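Local structure of putative cytochrome P450 120 (Synechocystis sp., 2VE3) at residues R148-F152 / L170-E175. The protein binds heme and retinoic acid and, as a member of the cytochrome P450 family, probably acts as a monooxygenase. Sequence-based numbering, arbitrary orientation.
Sequences RRMTF and LFPWFE
F171 and F152 reach across the gap between two helices and run alongside one another, pointing opposite ways. With chi1 at -179° in F171 and -175° in F152, each CG stands opposite the backbone N and the ring extends toward the other segment. CB of F152 lies 3.5 Å from CD1 of F171, at the edge of that ring, while CA of F171 makes a CH-pi contact over one face of F152, 4.2 Å from the ring centroid. The two ring planes are oblique. F174 completes an aromatic cluster: CE1 of F152 comes over its face, 3.7 Å from CD2 of F174. L170 CG meets the edge of the F152 ring, 4.0 Å from F152 CZ. Atoms CD2 and CE2 of F171 lie against one face of the tilted R149 guanidinium, R149 NH2 3.4 Å from F171 CD2. E175 CG covers one face of F171, and its carboxylate is gripped side-on by R148 in a two-bond salt bridge. R148 NE meets the syn lone pair of E175 OE2 at 2.6 Å; R148 NH2 reaches E175 OE1 at 2.8 Å, 34° out of the carboxylate plane. E175 OE1 also bonds H256, and R148 NH1 pairs with E257, both on helix 241-272. The contact thus joins helices 143-159 and 170-181 beside helix 241-272, with helix 192-215 packing on F174.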
ATOM      1  N   ARG A 148       0.725 -10.853  -8.410  1.00 23.79           N
ATOM      2  CA  ARG A 148       1.884 -10.787  -7.520  1.00 24.62           C
ATOM      3  C   ARG A 148       3.192 -10.951  -8.281  1.00 25.16           C
ATOM      4  O   ARG A 148       4.180 -10.295  -7.953  1.00 25.22           O
ATOM      5  CB  ARG A 148       1.801 -11.832  -6.404  1.00 24.64           C
ATOM      6  CG  ARG A 148       0.754 -11.527  -5.355  1.00 24.88           C
ATOM      7  CD  ARG A 148       0.920 -12.365  -4.101  1.00 25.14           C
ATOM      8  NE  ARG A 148       2.084 -11.955  -3.324  1.00 24.91           N
ATOM      9  CZ  ARG A 148       2.106 -10.956  -2.448  1.00 25.71           C
ATOM     10  NH1 ARG A 148       1.006 -10.240  -2.220  1.00 24.19           N
ATOM     11  NH2 ARG A 148       3.240 -10.667  -1.802  1.00 24.90           N
ATOM     12  N   ARG A 149       3.198 -11.806  -9.304  1.00 25.51           N
ATOM     13  CA  ARG A 149       4.401 -11.979 -10.135  1.00 25.69           C
ATOM     14  C   ARG A 149       4.683 -10.716 -10.931  1.00 24.69           C
ATOM     15  O   ARG A 149       5.806 -10.227 -10.929  1.00 24.96           O
ATOM     16  CB  ARG A 149       4.299 -13.199 -11.054  1.00 25.87           C
ATOM     17  CG  ARG A 149       4.255 -14.533 -10.298  1.00 29.53           C
ATOM     18  CD  ARG A 149       4.817 -15.707 -11.119  1.00 33.62           C
ATOM     19  NE  ARG A 149       6.177 -16.056 -10.684  1.00 38.03           N
ATOM     20  CZ  ARG A 149       6.466 -16.924  -9.711  1.00 38.43           C
ATOM     21  NH1 ARG A 149       5.492 -17.562  -9.058  1.00 38.86           N
ATOM     22  NH2 ARG A 149       7.731 -17.157  -9.386  1.00 37.45           N
ATOM     23  N   MET A 150       3.646 -10.179 -11.573  1.00 24.07           N
ATOM     24  CA  MET A 150       3.751  -8.967 -12.371  1.00 23.29           C
ATOM     25  C   MET A 150       4.221  -7.757 -11.565  1.00 23.10           C
ATOM     26  O   MET A 150       5.202  -7.122 -11.948  1.00 23.01           O
ATOM     27  CB  MET A 150       2.427  -8.653 -13.057  1.00 23.57           C
ATOM     28  CG  MET A 150       2.484  -7.444 -14.012  1.00 23.70           C
ATOM     29  SD  MET A 150       0.855  -6.791 -14.453  1.00 23.19           S
ATOM     30  CE  MET A 150       0.273  -6.245 -12.860  1.00 24.88           C
ATOM     31  N   THR A 151       3.532  -7.439 -10.465  1.00 22.21           N
ATOM     32  CA  THR A 151       3.840  -6.206  -9.732  1.00 22.08           C
ATOM     33  C   THR A 151       5.246  -6.245  -9.155  1.00 22.27           C
ATOM     34  O   THR A 151       5.914  -5.214  -9.123  1.00 22.53           O
ATOM     35  CB  THR A 151       2.848  -5.862  -8.589  1.00 21.70           C
ATOM     36  OG1 THR A 151       2.889  -6.871  -7.573  1.00 20.67           O
ATOM     37  CG2 THR A 151       1.443  -5.682  -9.106  1.00 19.65           C
ATOM     38  N   PHE A 152       5.689  -7.418  -8.693  1.00 22.69           N
ATOM     39  CA  PHE A 152       7.090  -7.571  -8.266  1.00 23.41           C
ATOM     40  C   PHE A 152       8.036  -7.280  -9.425  1.00 23.78           C
ATOM     41  O   PHE A 152       9.002  -6.542  -9.258  1.00 25.12           O
ATOM     42  CB  PHE A 152       7.408  -8.941  -7.640  1.00 23.15           C
ATOM     43  CG  PHE A 152       8.822  -9.028  -7.096  1.00 22.95           C
ATOM     44  CD1 PHE A 152       9.179  -8.333  -5.945  1.00 22.62           C
ATOM     45  CD2 PHE A 152       9.801  -9.733  -7.774  1.00 22.78           C
ATOM     46  CE1 PHE A 152      10.496  -8.367  -5.462  1.00 23.23           C
ATOM     47  CE2 PHE A 152      11.112  -9.778  -7.297  1.00 22.56           C
ATOM     48  CZ  PHE A 152      11.454  -9.097  -6.145  1.00 22.43           C
ATOM     49  N   LEU A 170      14.575 -13.995  -5.945  1.00 34.25           N
ATOM     50  CA  LEU A 170      14.232 -12.707  -5.347  1.00 32.65           C
ATOM     51  C   LEU A 170      12.757 -12.624  -4.949  1.00 31.43           C
ATOM     52  O   LEU A 170      12.430 -12.149  -3.859  1.00 30.65           O
ATOM     53  CB  LEU A 170      14.582 -11.584  -6.331  1.00 32.39           C
ATOM     54  CG  LEU A 170      15.242 -10.294  -5.834  1.00 33.06           C
ATOM     55  CD1 LEU A 170      16.527 -10.542  -5.034  1.00 32.43           C
ATOM     56  CD2 LEU A 170      15.552  -9.392  -7.008  1.00 33.13           C
ATOM     57  N   PHE A 171      11.890 -13.084  -5.855  1.00 30.19           N
ATOM     58  CA  PHE A 171      10.433 -13.130  -5.661  1.00 29.19           C
ATOM     59  C   PHE A 171      10.037 -14.108  -4.550  1.00 28.37           C
ATOM     60  O   PHE A 171       9.351 -13.711  -3.617  1.00 28.66           O
ATOM     61  CB  PHE A 171       9.726 -13.444  -6.995  1.00 29.09           C
ATOM     62  CG  PHE A 171       8.226 -13.498  -6.908  1.00 28.73           C
ATOM     63  CD1 PHE A 171       7.480 -12.337  -6.732  1.00 28.82           C
ATOM     64  CD2 PHE A 171       7.553 -14.712  -7.025  1.00 28.59           C
ATOM     65  CE1 PHE A 171       6.092 -12.385  -6.657  1.00 27.11           C
ATOM     66  CE2 PHE A 171       6.155 -14.772  -6.961  1.00 27.69           C
ATOM     67  CZ  PHE A 171       5.427 -13.601  -6.777  1.00 28.75           C
ATOM     68  N   PRO A 172      10.492 -15.375  -4.625  1.00 27.78           N
ATOM     69  CA  PRO A 172      10.234 -16.339  -3.550  1.00 27.27           C
ATOM     70  C   PRO A 172      10.612 -15.830  -2.154  1.00 26.95           C
ATOM     71  O   PRO A 172       9.847 -16.028  -1.197  1.00 26.91           O
ATOM     72  CB  PRO A 172      11.133 -17.517  -3.926  1.00 28.06           C
ATOM     73  CG  PRO A 172      11.280 -17.423  -5.412  1.00 27.30           C
ATOM     74  CD  PRO A 172      11.254 -15.982  -5.737  1.00 27.69           C
ATOM     75  N   TRP A 173      11.771 -15.185  -2.042  1.00 25.78           N
ATOM     76  CA  TRP A 173      12.235 -14.599  -0.790  1.00 25.23           C
ATOM     77  C   TRP A 173      11.334 -13.454  -0.300  1.00 24.58           C
ATOM     78  O   TRP A 173      10.976 -13.401   0.872  1.00 24.74           O
ATOM     79  CB  TRP A 173      13.687 -14.109  -0.927  1.00 25.13           C
ATOM     80  CG  TRP A 173      14.713 -15.218  -0.983  1.00 26.00           C
ATOM     81  CD1 TRP A 173      14.578 -16.502  -0.506  1.00 26.65           C
ATOM     82  CD2 TRP A 173      16.043 -15.129  -1.502  1.00 25.94           C
ATOM     83  NE1 TRP A 173      15.736 -17.219  -0.721  1.00 25.67           N
ATOM     84  CE2 TRP A 173      16.649 -16.404  -1.331  1.00 25.92           C
ATOM     85  CE3 TRP A 173      16.782 -14.104  -2.105  1.00 27.00           C
ATOM     86  CZ2 TRP A 173      17.956 -16.676  -1.739  1.00 25.53           C
ATOM     87  CZ3 TRP A 173      18.085 -14.376  -2.510  1.00 27.05           C
ATOM     88  CH2 TRP A 173      18.659 -15.658  -2.323  1.00 25.93           C
ATOM     89  N   PHE A 174      10.978 -12.539  -1.197  1.00 24.05           N
ATOM     90  CA  PHE A 174      10.097 -11.433  -0.851  1.00 23.58           C
ATOM     91  C   PHE A 174       8.730 -11.883  -0.356  1.00 22.38           C
ATOM     92  O   PHE A 174       8.182 -11.306   0.576  1.00 22.83           O
ATOM     93  CB  PHE A 174       9.948 -10.470  -2.024  1.00 24.58           C
ATOM     94  CG  PHE A 174      10.463  -9.096  -1.730  1.00 26.02           C
ATOM     95  CD1 PHE A 174       9.644  -8.160  -1.105  1.00 28.00           C
ATOM     96  CD2 PHE A 174      11.762  -8.737  -2.055  1.00 28.27           C
ATOM     97  CE1 PHE A 174      10.109  -6.887  -0.821  1.00 29.24           C
ATOM     98  CE2 PHE A 174      12.240  -7.455  -1.776  1.00 28.84           C
ATOM     99  CZ  PHE A 174      11.411  -6.534  -1.153  1.00 28.25           C
ATOM    100  N   GLU A 175       8.207 -12.932  -0.966  1.00 21.30           N
ATOM    101  CA  GLU A 175       6.918 -13.502  -0.583  1.00 20.92           C
ATOM    102  C   GLU A 175       6.930 -14.016   0.847  1.00 20.22           C
ATOM    103  O   GLU A 175       5.989 -13.777   1.609  1.00 19.34           O
ATOM    104  CB  GLU A 175       6.507 -14.594  -1.577  1.00 20.79           C
ATOM    105  CG  GLU A 175       6.380 -14.058  -2.993  1.00 21.62           C
ATOM    106  CD  GLU A 175       5.202 -13.100  -3.143  1.00 25.57           C
ATOM    107  OE1 GLU A 175       5.393 -11.850  -3.123  1.00 27.56           O
ATOM    108  OE2 GLU A 175       4.076 -13.611  -3.270  1.00 26.41           O
TER